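Local coordinates for protein S3-RNase (Pyrus pyrifolia, PDB 1IQQ) that cleaves RNA as a T2-family ribonuclease of the pistil and mediates gametophytic self-incompatibility, by which the plant rejects its own pollen, at residues A[1-7]-A[34-40]; A[8-14]-A[163-167]; A[18-24]-A[70-74]; A[81-85]-A[98-103]. All blocks are in the same frame, centred on the assembly; numbering follows the deposited sequence.

Strand 3-10 lies between strands 30-38 and 161-171; interaction 1 samples the first pairing and interaction 2 the second, and they touch where T7 CG2 lies 3.6 Å from E166 OE1. Their centres are about 19 Å apart. Interaction 3, about 13 Å from interaction 2 between centres, meets it through V14 CG1, 3.7 Å from V71 CG2. Interaction 4 joins interaction 1 where Y102 OH stands 2.6 Å from L35 O, a probable hydrogen bond. The active site draws on several of them: E84 belongs to interaction 4, the W36 ring of interaction 1 stacks on H88, and Q9, N70 and V71 are RNA-binding positions by similarity.

Interaction 1. Residues A[1-7]-A[34-40]; sequences YDYFQFT and GLWPSNM
S38 O takes two backbone donors, D2 N at 2.8 Å and Y3 N at 3.1 Å, which reach it from opposite faces of its carbonyl plane. Two consecutive residues thus face one, which defines a classic beta bulge at the start of strand 3-10. Just beyond it the D2 carboxylate receives M40 N on the anti lone pair of OD2, at 2.7 Å and nearly straight (167°). Replacing D2 with an alanine would probably leave M40 N without this acceptor and the turn after S38 less firmly held to the N-terminus. From the bulge onward the segments form an antiparallel ladder in the central sheet of the RNase T2 fold, with Y3-S38, Q5-W36 and T7-G34 as hydrogen-bonded pairs and F4-P37 and F6-L35 as non-hydrogen-bonded ones. On the face bearing Y3 and Q5, S38 OG is a relay: it accepts from Q5 NE2 at 2.9 Å, in the amide plane, and donates to W36 O from above the carbonyl plane. A chi1 of -57° sets OG beside its backbone N, between these two partners. S38 CB lies over one face of the Y3 ring, 3.8 Å from its centroid. M40 SD approaches the same ring obliquely, a Met-aromatic contact, while Y3 OH shares a water with N39 O. The W36 indole meets Q5 NE2 at its edge and stacks on H88, the catalytic proton acceptor. On the other face L35 CD2 lies 3.8 Å from F4 CD2 and also touches F6 CB, and helix 99-112 packs on L35 and F6 through V106 and M109.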
# COMPACT_ATOMS: atom_id res chain seq x y z
N TYR A 1 7.04 -17.66 -2.20
CA TYR A 1 6.55 -16.65 -1.21
C TYR A 1 5.54 -17.32 -0.27
O TYR A 1 5.01 -18.38 -0.61
CB TYR A 1 5.93 -15.45 -1.96
CG TYR A 1 4.58 -15.69 -2.56
CD1 TYR A 1 3.42 -15.27 -1.89
CD2 TYR A 1 4.44 -16.36 -3.78
CE1 TYR A 1 2.18 -15.54 -2.42
CE2 TYR A 1 3.24 -16.61 -4.30
CZ TYR A 1 2.08 -16.21 -3.61
OH TYR A 1 0.87 -16.52 -4.16
N ASP A 2 5.26 -16.67 0.87
CA ASP A 2 4.30 -17.23 1.84
C ASP A 2 2.98 -16.48 1.88
O ASP A 2 1.94 -17.09 2.10
CB ASP A 2 4.83 -17.16 3.28
CG ASP A 2 6.10 -17.97 3.49
OD1 ASP A 2 6.21 -19.04 2.83
OD2 ASP A 2 6.92 -17.53 4.31
N TYR A 3 3.00 -15.16 1.69
CA TYR A 3 1.75 -14.37 1.87
C TYR A 3 1.92 -13.08 1.13
O TYR A 3 3.00 -12.84 0.55
CB TYR A 3 1.51 -14.13 3.37
CG TYR A 3 2.39 -13.06 4.04
CD1 TYR A 3 1.89 -11.78 4.29
CD2 TYR A 3 3.71 -13.34 4.45
CE1 TYR A 3 2.64 -10.79 4.87
CE2 TYR A 3 4.46 -12.35 5.09
CZ TYR A 3 3.92 -11.05 5.29
OH TYR A 3 4.73 -10.06 5.81
N PHE A 4 0.87 -12.26 1.06
CA PHE A 4 0.98 -10.96 0.41
C PHE A 4 0.84 -9.79 1.35
O PHE A 4 0.02 -9.81 2.32
CB PHE A 4 -0.18 -10.78 -0.58
CG PHE A 4 -0.04 -11.58 -1.82
CD1 PHE A 4 -0.80 -12.71 -2.00
CD2 PHE A 4 0.81 -11.15 -2.82
CE1 PHE A 4 -0.73 -13.44 -3.25
CE2 PHE A 4 0.88 -11.85 -4.05
CZ PHE A 4 0.13 -12.96 -4.25
N GLN A 5 1.58 -8.74 1.07
CA GLN A 5 1.41 -7.44 1.71
C GLN A 5 0.87 -6.51 0.65
O GLN A 5 1.52 -6.28 -0.38
CB GLN A 5 2.73 -6.85 2.15
CG GLN A 5 3.31 -7.63 3.38
CD GLN A 5 4.60 -7.01 3.84
OE1 GLN A 5 4.61 -6.01 4.60
NE2 GLN A 5 5.70 -7.54 3.35
N PHE A 6 -0.30 -5.91 0.87
CA PHE A 6 -0.86 -4.91 -0.05
C PHE A 6 -0.79 -3.61 0.67
O PHE A 6 -1.55 -3.34 1.60
CB PHE A 6 -2.31 -5.31 -0.38
CG PHE A 6 -3.02 -4.39 -1.36
CD1 PHE A 6 -4.34 -4.10 -1.19
CD2 PHE A 6 -2.37 -3.88 -2.47
CE1 PHE A 6 -5.04 -3.32 -2.16
CE2 PHE A 6 -3.04 -3.11 -3.44
CZ PHE A 6 -4.38 -2.82 -3.29
N THR A 7 0.16 -2.77 0.25
CA THR A 7 0.44 -1.51 0.97
C THR A 7 -0.07 -0.31 0.22
O THR A 7 0.14 -0.21 -1.02
CB THR A 7 1.94 -1.36 1.10
OG1 THR A 7 2.46 -2.50 1.83
CG2 THR A 7 2.27 -0.08 1.94
N GLY A 34 2.38 -0.81 -3.06
CA GLY A 34 2.93 -2.06 -3.52
C GLY A 34 2.02 -3.23 -3.26
O GLY A 34 1.11 -3.20 -2.40
N LEU A 35 2.30 -4.32 -3.98
CA LEU A 35 1.68 -5.64 -3.71
C LEU A 35 2.88 -6.60 -3.72
O LEU A 35 3.47 -6.88 -4.79
CB LEU A 35 0.66 -6.06 -4.74
CG LEU A 35 -0.51 -7.09 -4.49
CD1 LEU A 35 -0.84 -8.06 -5.66
CD2 LEU A 35 -0.61 -7.63 -3.05
N TRP A 36 3.26 -6.97 -2.51
CA TRP A 36 4.48 -7.75 -2.35
C TRP A 36 4.36 -9.18 -1.94
O TRP A 36 3.79 -9.45 -0.89
CB TRP A 36 5.40 -7.16 -1.25
CG TRP A 36 5.84 -5.74 -1.45
CD1 TRP A 36 5.68 -4.93 -2.57
CD2 TRP A 36 6.58 -4.98 -0.49
NE1 TRP A 36 6.31 -3.70 -2.32
CE2 TRP A 36 6.86 -3.72 -1.06
CE3 TRP A 36 7.03 -5.25 0.81
CZ2 TRP A 36 7.60 -2.72 -0.36
CZ3 TRP A 36 7.75 -4.26 1.50
CH2 TRP A 36 8.03 -3.02 0.90
N PRO A 37 4.78 -10.12 -2.78
CA PRO A 37 4.79 -11.55 -2.37
C PRO A 37 5.84 -11.47 -1.22
O PRO A 37 6.98 -10.89 -1.39
CB PRO A 37 5.37 -12.26 -3.60
CG PRO A 37 4.90 -11.41 -4.75
CD PRO A 37 5.06 -9.98 -4.22
N SER A 38 5.52 -12.01 -0.06
CA SER A 38 6.36 -11.85 1.14
C SER A 38 6.59 -13.12 1.88
O SER A 38 5.86 -14.08 1.69
CB SER A 38 5.66 -10.88 2.11
OG SER A 38 5.43 -9.67 1.41
N ASN A 39 7.63 -13.16 2.71
CA ASN A 39 7.94 -14.37 3.50
C ASN A 39 7.74 -14.11 4.96
O ASN A 39 8.01 -13.01 5.49
CB ASN A 39 9.40 -14.80 3.28
CG ASN A 39 9.62 -15.45 1.92
OD1 ASN A 39 8.72 -16.07 1.33
ND2 ASN A 39 10.84 -15.35 1.42
N MET A 40 7.18 -15.14 5.63
CA MET A 40 6.93 -15.01 7.05
C MET A 40 8.25 -14.97 7.83
O MET A 40 8.35 -14.26 8.82
CB MET A 40 6.08 -16.20 7.56
CG MET A 40 4.67 -16.29 6.97
SD MET A 40 3.72 -14.97 7.69
CE MET A 40 3.50 -15.54 9.30
O HOH W 1 7.35 -10.23 5.43

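Interaction 2. Residues A[8-14]-A[163-167]; sequences QQYQLAV and ELVEI
The central sheet of the RNase T2 fold pairs residues 8-10 with 163-167 antiparallel here, at 160° between their directions. Q8 and I167 make a hydrogen-bonded pair, with Q8 N to I167 O at 2.9 Å and I167 N returning to Q8 O. The last rung is Y10 N to V165 O, 2.8 Å long. Between these rungs Q9 and E166 form a non-hydrogen-bonded pair whose CA atoms are 4.4 Å apart, and Q9 CA points its hydrogen at V165 O. The polar ends of this pair are joined by a water, which accepts from Q9 NE2 and donates to E166 OE2 at 2.6 Å. Q9, an RNA-binding position by similarity, has CG between its backbone N and carbonyl carbon (chi1 64°) and an extended chain beyond, an arrangement that carries its amide to the water. Y10 is the N-cap residue of helix 11-14, whose first turn drops onto the partner strand: A13 CB comes 3.3 Å from L164 O and also touches V165 CG2, while the V14 and V165 side chains cross at about a right angle, CG2 of V14 4.1 Å from CG1 of V165. L164 O also lies at the edge of the Y10 ring. Strand 152-158 adjoins strand 161-171, with V165 and E166 both facing K154 in a classic beta bulge; strand 30-38 flanks residues 8-10 through Q9 and T31, and helix 135-143 packs on I167.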
# COMPACT_ATOMS: atom_id res chain seq x y z
N GLN A 8 -0.80 0.56 0.90
CA GLN A 8 -1.32 1.82 0.32
C GLN A 8 -0.69 2.97 1.09
O GLN A 8 -0.30 2.85 2.26
CB GLN A 8 -2.85 1.83 0.45
CG GLN A 8 -3.47 0.77 -0.52
CD GLN A 8 -4.96 0.71 -0.33
OE1 GLN A 8 -5.62 1.73 -0.31
NE2 GLN A 8 -5.50 -0.53 -0.24
N GLN A 9 -0.55 4.09 0.40
CA GLN A 9 0.16 5.30 0.93
C GLN A 9 -0.71 6.51 0.82
O GLN A 9 -1.38 6.69 -0.21
CB GLN A 9 1.48 5.50 0.16
CG GLN A 9 1.27 5.80 -1.34
CD GLN A 9 2.55 5.87 -2.13
OE1 GLN A 9 2.50 5.92 -3.39
NE2 GLN A 9 3.68 5.87 -1.47
N TYR A 10 -0.74 7.34 1.88
CA TYR A 10 -1.54 8.57 1.90
C TYR A 10 -0.70 9.66 1.23
O TYR A 10 0.32 10.06 1.76
CB TYR A 10 -1.81 8.87 3.39
CG TYR A 10 -2.58 10.15 3.58
CD1 TYR A 10 -3.71 10.43 2.86
CD2 TYR A 10 -2.21 11.06 4.55
CE1 TYR A 10 -4.48 11.58 3.07
CE2 TYR A 10 -2.94 12.20 4.79
CZ TYR A 10 -4.08 12.49 4.05
OH TYR A 10 -4.80 13.69 4.19
N GLN A 11 -1.14 10.05 0.03
CA GLN A 11 -0.30 10.91 -0.80
C GLN A 11 0.17 12.21 -0.12
O GLN A 11 1.32 12.56 -0.29
CB GLN A 11 -1.07 11.25 -2.10
CG GLN A 11 -1.43 10.02 -2.93
CD GLN A 11 -2.11 10.44 -4.22
OE1 GLN A 11 -2.21 11.65 -4.53
NE2 GLN A 11 -2.55 9.47 -5.00
N LEU A 12 -0.74 12.86 0.61
CA LEU A 12 -0.38 14.13 1.28
C LEU A 12 0.81 13.93 2.17
O LEU A 12 1.75 14.75 2.19
CB LEU A 12 -1.57 14.64 2.10
CG LEU A 12 -1.43 16.07 2.64
CD1 LEU A 12 -1.76 17.11 1.49
CD2 LEU A 12 -2.41 16.31 3.74
N ALA A 13 0.85 12.82 2.90
CA ALA A 13 1.97 12.58 3.78
C ALA A 13 3.23 12.10 3.07
O ALA A 13 4.38 12.45 3.45
CB ALA A 13 1.54 11.54 4.87
N VAL A 14 3.09 11.28 2.05
CA VAL A 14 4.24 10.82 1.27
C VAL A 14 4.99 12.05 0.73
O VAL A 14 6.21 12.07 0.75
CB VAL A 14 3.78 9.97 0.04
CG1 VAL A 14 4.95 9.57 -0.85
CG2 VAL A 14 3.08 8.70 0.56
N GLU A 163 2.59 11.92 11.62
CA GLU A 163 1.45 11.64 10.72
C GLU A 163 1.44 10.22 10.16
O GLU A 163 2.48 9.56 10.00
CB GLU A 163 1.45 12.57 9.57
CG GLU A 163 2.68 12.70 8.95
CD GLU A 163 2.67 14.06 8.22
OE1 GLU A 163 2.12 15.02 8.76
OE2 GLU A 163 3.20 14.12 7.13
N LEU A 164 0.22 9.76 9.91
CA LEU A 164 -0.00 8.42 9.27
C LEU A 164 0.46 8.51 7.79
O LEU A 164 0.13 9.47 7.07
CB LEU A 164 -1.52 8.14 9.33
CG LEU A 164 -1.98 6.85 8.67
CD1 LEU A 164 -1.36 5.63 9.50
CD2 LEU A 164 -3.52 6.80 8.72
N VAL A 165 1.18 7.49 7.33
CA VAL A 165 1.70 7.51 5.96
C VAL A 165 1.30 6.25 5.17
O VAL A 165 0.90 6.39 4.00
CB VAL A 165 3.21 7.58 5.95
CG1 VAL A 165 3.72 7.85 4.49
CG2 VAL A 165 3.69 8.75 6.87
N GLU A 166 1.39 5.05 5.73
CA GLU A 166 1.04 3.85 4.96
C GLU A 166 0.23 2.88 5.79
O GLU A 166 0.40 2.82 7.04
CB GLU A 166 2.29 3.04 4.43
CG GLU A 166 3.20 3.81 3.53
CD GLU A 166 4.35 2.98 3.02
OE1 GLU A 166 4.74 1.97 3.58
OE2 GLU A 166 4.93 3.39 1.99
N ILE A 167 -0.65 2.16 5.10
CA ILE A 167 -1.43 1.08 5.76
C ILE A 167 -1.33 -0.12 4.86
O ILE A 167 -1.56 -0.02 3.64
CB ILE A 167 -2.88 1.48 6.00
CG1 ILE A 167 -2.96 2.48 7.16
CG2 ILE A 167 -3.70 0.22 6.41
CD1 ILE A 167 -4.36 3.07 7.47
O HOH W 2 5.00 5.79 1.04

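Interaction 3. Residues A[18-24]-A[70-74]; sequences NRTLCKD and NVFDR
K23 N donates to F72 O at 2.8 Å, nearly straight at 170°, and R74 N donates to D24 OD2 at 2.7 Å, meeting that oxygen nearly along its C-O axis. The first of these hydrogen bonds ties backbone to backbone close to where C22 and F72 have their CA atoms 3.9 Å apart; for the second, a chi1 of -53° puts the D24 carboxylate beside its own backbone N, where OD2 reaches R74 N.

Waters extend the polar contact. One donates to both D24 O and V71 O, another to D24 OD2 and N70 O, and a third to D24 OD1 and D73 OD1, so both D24 carboxylate oxygens have water donors. Within its own segment, N70 OD1 accepts from F72 N at 3.1 Å, an Asx turn immediately ahead of the carbonyl that K23 N uses. The D73 carboxylate binds T75 through OD1, while OD2 meets the aliphatic part of K23 at CD, 3.6 Å away; K23 NZ stands farther off, at 5.2 Å from D73 OD2.

The contacts of the F72 ring are mixed. T20 CG2 touches CD1 of F72 at 3.5 Å, and the polar L21 O lies at the ring edge. C22 SG sits obliquely, 4.3 Å from the ring centroid, in a sulfur-aromatic contact.

That sulfur is disulfide-bonded to C15, just past helix 11-14, whose V14 packs on both V71 and F72. The contact thus links the loop leading to strand 30-38 with the loop between helices 58-67 and 77-89, whose N70 and V71 probably bind RNA.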
# COMPACT_ATOMS: atom_id res chain seq x y z
N ASN A 18 10.19 13.54 2.40
CA ASN A 18 11.66 13.59 2.27
C ASN A 18 12.18 14.62 1.32
O ASN A 18 11.41 15.42 0.83
CB ASN A 18 12.29 12.19 1.92
CG ASN A 18 11.94 11.65 0.50
OD1 ASN A 18 12.20 10.44 0.21
ND2 ASN A 18 11.40 12.50 -0.39
N ARG A 19 13.50 14.59 1.09
CA ARG A 19 14.14 15.58 0.22
C ARG A 19 13.70 15.46 -1.24
O ARG A 19 14.19 16.24 -2.11
CB ARG A 19 15.67 15.47 0.32
CG ARG A 19 16.25 15.79 1.69
CD ARG A 19 16.69 17.24 1.76
NE ARG A 19 15.58 18.15 2.05
CZ ARG A 19 15.56 19.44 1.74
NH1 ARG A 19 16.60 19.99 1.10
NH2 ARG A 19 14.53 20.19 2.11
N THR A 20 12.82 14.51 -1.54
CA THR A 20 12.34 14.41 -2.93
C THR A 20 10.97 15.07 -2.99
O THR A 20 10.01 14.72 -2.31
CB THR A 20 12.28 12.98 -3.48
OG1 THR A 20 13.61 12.43 -3.49
CG2 THR A 20 11.74 12.99 -4.89
N LEU A 21 10.95 16.09 -3.79
CA LEU A 21 9.76 16.86 -3.96
C LEU A 21 8.72 16.08 -4.81
O LEU A 21 9.12 15.36 -5.70
CB LEU A 21 10.20 18.10 -4.72
CG LEU A 21 9.17 19.12 -5.07
CD1 LEU A 21 9.05 20.05 -3.92
CD2 LEU A 21 9.56 19.91 -6.31
N CYS A 22 7.42 16.19 -4.51
CA CYS A 22 6.36 15.68 -5.41
C CYS A 22 6.15 16.81 -6.40
O CYS A 22 5.75 17.89 -6.00
CB CYS A 22 5.05 15.47 -4.65
SG CYS A 22 5.23 13.95 -3.65
N LYS A 23 6.40 16.56 -7.69
CA LYS A 23 6.26 17.62 -8.69
C LYS A 23 4.76 17.84 -8.99
O LYS A 23 4.33 18.89 -9.50
CB LYS A 23 7.01 17.23 -9.99
CG LYS A 23 8.52 17.08 -9.93
CD LYS A 23 8.99 16.65 -11.32
CE LYS A 23 10.49 16.63 -11.47
NZ LYS A 23 11.09 17.95 -11.20
N ASP A 24 3.94 16.81 -8.70
CA ASP A 24 2.51 16.91 -8.94
C ASP A 24 1.82 17.10 -7.55
O ASP A 24 2.27 16.53 -6.54
CB ASP A 24 1.98 15.59 -9.58
CG ASP A 24 2.76 15.17 -10.83
OD1 ASP A 24 3.04 16.03 -11.68
OD2 ASP A 24 3.10 13.97 -10.95
N ASN A 70 2.75 7.25 -9.57
CA ASN A 70 4.06 7.60 -9.01
C ASN A 70 3.75 9.04 -8.56
O ASN A 70 3.62 9.96 -9.38
CB ASN A 70 5.13 7.64 -10.15
CG ASN A 70 6.44 8.14 -9.67
OD1 ASN A 70 6.53 8.79 -8.64
ND2 ASN A 70 7.48 7.89 -10.46
N VAL A 71 3.56 9.22 -7.26
CA VAL A 71 3.19 10.50 -6.72
C VAL A 71 4.25 11.59 -6.86
O VAL A 71 3.91 12.77 -6.78
CB VAL A 71 2.81 10.36 -5.21
CG1 VAL A 71 1.61 9.44 -5.10
CG2 VAL A 71 3.95 9.84 -4.41
N PHE A 72 5.50 11.20 -7.05
CA PHE A 72 6.58 12.20 -7.17
C PHE A 72 6.62 12.81 -8.57
O PHE A 72 6.94 14.02 -8.71
CB PHE A 72 7.94 11.53 -6.86
CG PHE A 72 8.01 11.04 -5.44
CD1 PHE A 72 8.39 11.93 -4.43
CD2 PHE A 72 7.66 9.76 -5.12
CE1 PHE A 72 8.39 11.54 -3.10
CE2 PHE A 72 7.65 9.34 -3.75
CZ PHE A 72 8.02 10.25 -2.76
N ASP A 73 6.28 12.04 -9.60
CA ASP A 73 6.34 12.55 -11.00
C ASP A 73 5.60 11.56 -11.88
O ASP A 73 6.15 10.47 -12.19
CB ASP A 73 7.80 12.67 -11.41
CG ASP A 73 7.99 13.30 -12.80
OD1 ASP A 73 7.00 13.52 -13.51
OD2 ASP A 73 9.16 13.54 -13.14
N ARG A 74 4.38 11.94 -12.24
CA ARG A 74 3.55 11.07 -13.06
C ARG A 74 4.15 10.77 -14.45
O ARG A 74 3.76 9.80 -15.11
CB ARG A 74 2.15 11.65 -13.20
CG ARG A 74 2.05 12.91 -14.07
CD ARG A 74 0.59 13.31 -14.23
NE ARG A 74 -0.20 12.12 -14.51
CZ ARG A 74 -1.50 11.97 -14.28
NH1 ARG A 74 -2.23 12.98 -13.76
NH2 ARG A 74 -2.08 10.81 -14.54
O HOH W 3 1.61 13.96 -5.87
O HOH W 4 1.84 12.05 -9.68
O HOH W 5 4.80 15.64 -13.68

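Interaction 4. Residues A[81-85]-A[98-103]; sequences WDKEW and NENHYF
W85 turns CG anti to its backbone N (chi1 161°), and E99 does the same with an extended chain beyond; the two side chains then cross obliquely, the indole lying against the first turn of helix 99-112. E99 CA stands over one face of the six-membered ring, 3.6 Å from its centroid and only 9° off the normal, a CH-pi contact. Farther along, W85 CH2 is 3.5 Å from E99 N, and Y102 CB meets CE3 of W85 at 3.7 Å. A leucine in place of W85 would probably open a gap beneath E99 and leave Y102 CB with less to pack on. F103 closes the other flank: W81 O lies at its ring edge, 3.3 Å from CZ of F103, and W81 CB touches the same atom. N98 is the N-cap of helix 99-112, its OD1 accepting from H101 N. Helices 77-89 and 99-112, at 98° here, therefore meet mainly through aromatic groups. At the polar rim D82 OD1 and E99 OE2, 3.9 Å apart, share a water and are both salt-bridged to R56, which probably offsets their mutual repulsion; another water joins E84 OE1 to Y102 OH, which would connect the catalytic E84 with L35 of the sheet through Y102.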
# COMPACT_ATOMS: atom_id res chain seq x y z
N TRP A 81 6.02 1.54 -12.91
CA TRP A 81 5.27 0.28 -12.88
C TRP A 81 6.14 -0.91 -13.35
O TRP A 81 6.00 -2.06 -12.79
CB TRP A 81 4.06 0.40 -13.77
CG TRP A 81 3.04 1.36 -13.26
CD1 TRP A 81 2.70 1.58 -11.94
CD2 TRP A 81 2.28 2.28 -14.03
NE1 TRP A 81 1.78 2.60 -11.85
CE2 TRP A 81 1.51 3.05 -13.12
CE3 TRP A 81 2.19 2.53 -15.42
CZ2 TRP A 81 0.66 4.08 -13.54
CZ3 TRP A 81 1.32 3.56 -15.85
CH2 TRP A 81 0.56 4.33 -14.89
N ASP A 82 6.99 -0.71 -14.37
CA ASP A 82 7.82 -1.80 -14.83
C ASP A 82 8.64 -2.35 -13.63
O ASP A 82 8.80 -3.61 -13.53
CB ASP A 82 8.81 -1.27 -15.88
CG ASP A 82 8.20 -1.11 -17.25
OD1 ASP A 82 7.05 -1.46 -17.51
OD2 ASP A 82 8.95 -0.64 -18.11
N LYS A 83 9.18 -1.48 -12.79
CA LYS A 83 10.00 -1.95 -11.63
C LYS A 83 9.16 -2.68 -10.58
O LYS A 83 9.67 -3.57 -9.92
CB LYS A 83 10.77 -0.80 -10.96
CG LYS A 83 11.78 -0.07 -11.91
CD LYS A 83 12.47 1.06 -11.09
CE LYS A 83 13.09 2.12 -11.99
NZ LYS A 83 12.22 3.38 -12.10
N GLU A 84 7.92 -2.22 -10.37
CA GLU A 84 7.07 -2.93 -9.40
C GLU A 84 6.82 -4.34 -9.87
O GLU A 84 6.83 -5.28 -9.06
CB GLU A 84 5.72 -2.19 -9.23
CG GLU A 84 5.93 -0.73 -8.64
CD GLU A 84 6.51 -0.69 -7.24
OE1 GLU A 84 6.45 -1.68 -6.44
OE2 GLU A 84 7.05 0.40 -6.92
N TRP A 85 6.57 -4.49 -11.16
CA TRP A 85 6.39 -5.83 -11.68
C TRP A 85 7.70 -6.62 -11.56
O TRP A 85 7.70 -7.76 -11.12
CB TRP A 85 5.92 -5.77 -13.13
CG TRP A 85 6.15 -7.07 -13.86
CD1 TRP A 85 7.04 -7.28 -14.88
CD2 TRP A 85 5.53 -8.32 -13.59
NE1 TRP A 85 7.02 -8.61 -15.26
CE2 TRP A 85 6.08 -9.26 -14.47
CE3 TRP A 85 4.54 -8.73 -12.68
CZ2 TRP A 85 5.70 -10.60 -14.48
CZ3 TRP A 85 4.16 -10.03 -12.68
CH2 TRP A 85 4.75 -10.98 -13.58
N ASN A 98 1.13 -12.98 -14.76
CA ASN A 98 1.94 -12.23 -15.72
C ASN A 98 1.77 -10.77 -15.33
O ASN A 98 0.98 -10.43 -14.43
CB ASN A 98 1.37 -12.51 -17.14
CG ASN A 98 -0.06 -12.00 -17.33
OD1 ASN A 98 -0.33 -10.80 -17.45
ND2 ASN A 98 -1.02 -12.94 -17.40
N GLU A 99 2.51 -9.90 -16.01
CA GLU A 99 2.48 -8.48 -15.67
C GLU A 99 1.11 -7.84 -15.71
O GLU A 99 0.74 -7.04 -14.84
CB GLU A 99 3.44 -7.73 -16.62
CG GLU A 99 3.49 -6.22 -16.41
CD GLU A 99 4.52 -5.52 -17.27
OE1 GLU A 99 5.46 -6.16 -17.79
OE2 GLU A 99 4.39 -4.28 -17.39
N ASN A 100 0.36 -8.10 -16.76
CA ASN A 100 -0.98 -7.50 -16.84
C ASN A 100 -1.88 -8.06 -15.68
O ASN A 100 -2.62 -7.28 -15.02
CB ASN A 100 -1.63 -7.82 -18.22
CG ASN A 100 -1.06 -6.95 -19.29
OD1 ASN A 100 -1.01 -5.72 -19.15
ND2 ASN A 100 -0.62 -7.57 -20.39
N HIS A 101 -1.80 -9.36 -15.41
CA HIS A 101 -2.58 -9.96 -14.36
C HIS A 101 -2.21 -9.39 -13.00
O HIS A 101 -3.06 -9.21 -12.14
CB HIS A 101 -2.41 -11.51 -14.41
CG HIS A 101 -3.19 -12.25 -13.37
ND1 HIS A 101 -4.56 -12.12 -13.21
CD2 HIS A 101 -2.78 -13.17 -12.49
CE1 HIS A 101 -4.96 -12.96 -12.25
NE2 HIS A 101 -3.90 -13.61 -11.81
N TYR A 102 -0.93 -9.08 -12.82
CA TYR A 102 -0.50 -8.46 -11.57
C TYR A 102 -1.21 -7.13 -11.32
O TYR A 102 -1.78 -6.89 -10.23
CB TYR A 102 1.02 -8.19 -11.65
CG TYR A 102 1.63 -7.52 -10.47
CD1 TYR A 102 1.48 -8.06 -9.17
CD2 TYR A 102 2.43 -6.35 -10.63
CE1 TYR A 102 2.12 -7.47 -8.03
CE2 TYR A 102 3.05 -5.77 -9.55
CZ TYR A 102 2.90 -6.31 -8.23
OH TYR A 102 3.52 -5.75 -7.15
N PHE A 103 -1.23 -6.25 -12.30
CA PHE A 103 -1.86 -4.98 -12.13
C PHE A 103 -3.38 -5.12 -12.10
O PHE A 103 -4.03 -4.38 -11.37
CB PHE A 103 -1.36 -4.06 -13.25
CG PHE A 103 0.07 -3.64 -13.07
CD1 PHE A 103 0.50 -2.93 -11.94
CD2 PHE A 103 1.04 -3.98 -14.04
CE1 PHE A 103 1.85 -2.62 -11.80
CE2 PHE A 103 2.37 -3.65 -13.90
CZ PHE A 103 2.79 -2.98 -12.76
O HOH W 6 5.78 -3.10 -19.28
O HOH W 7 7.72 -4.58 -16.94
O HOH W 8 4.68 -3.71 -5.75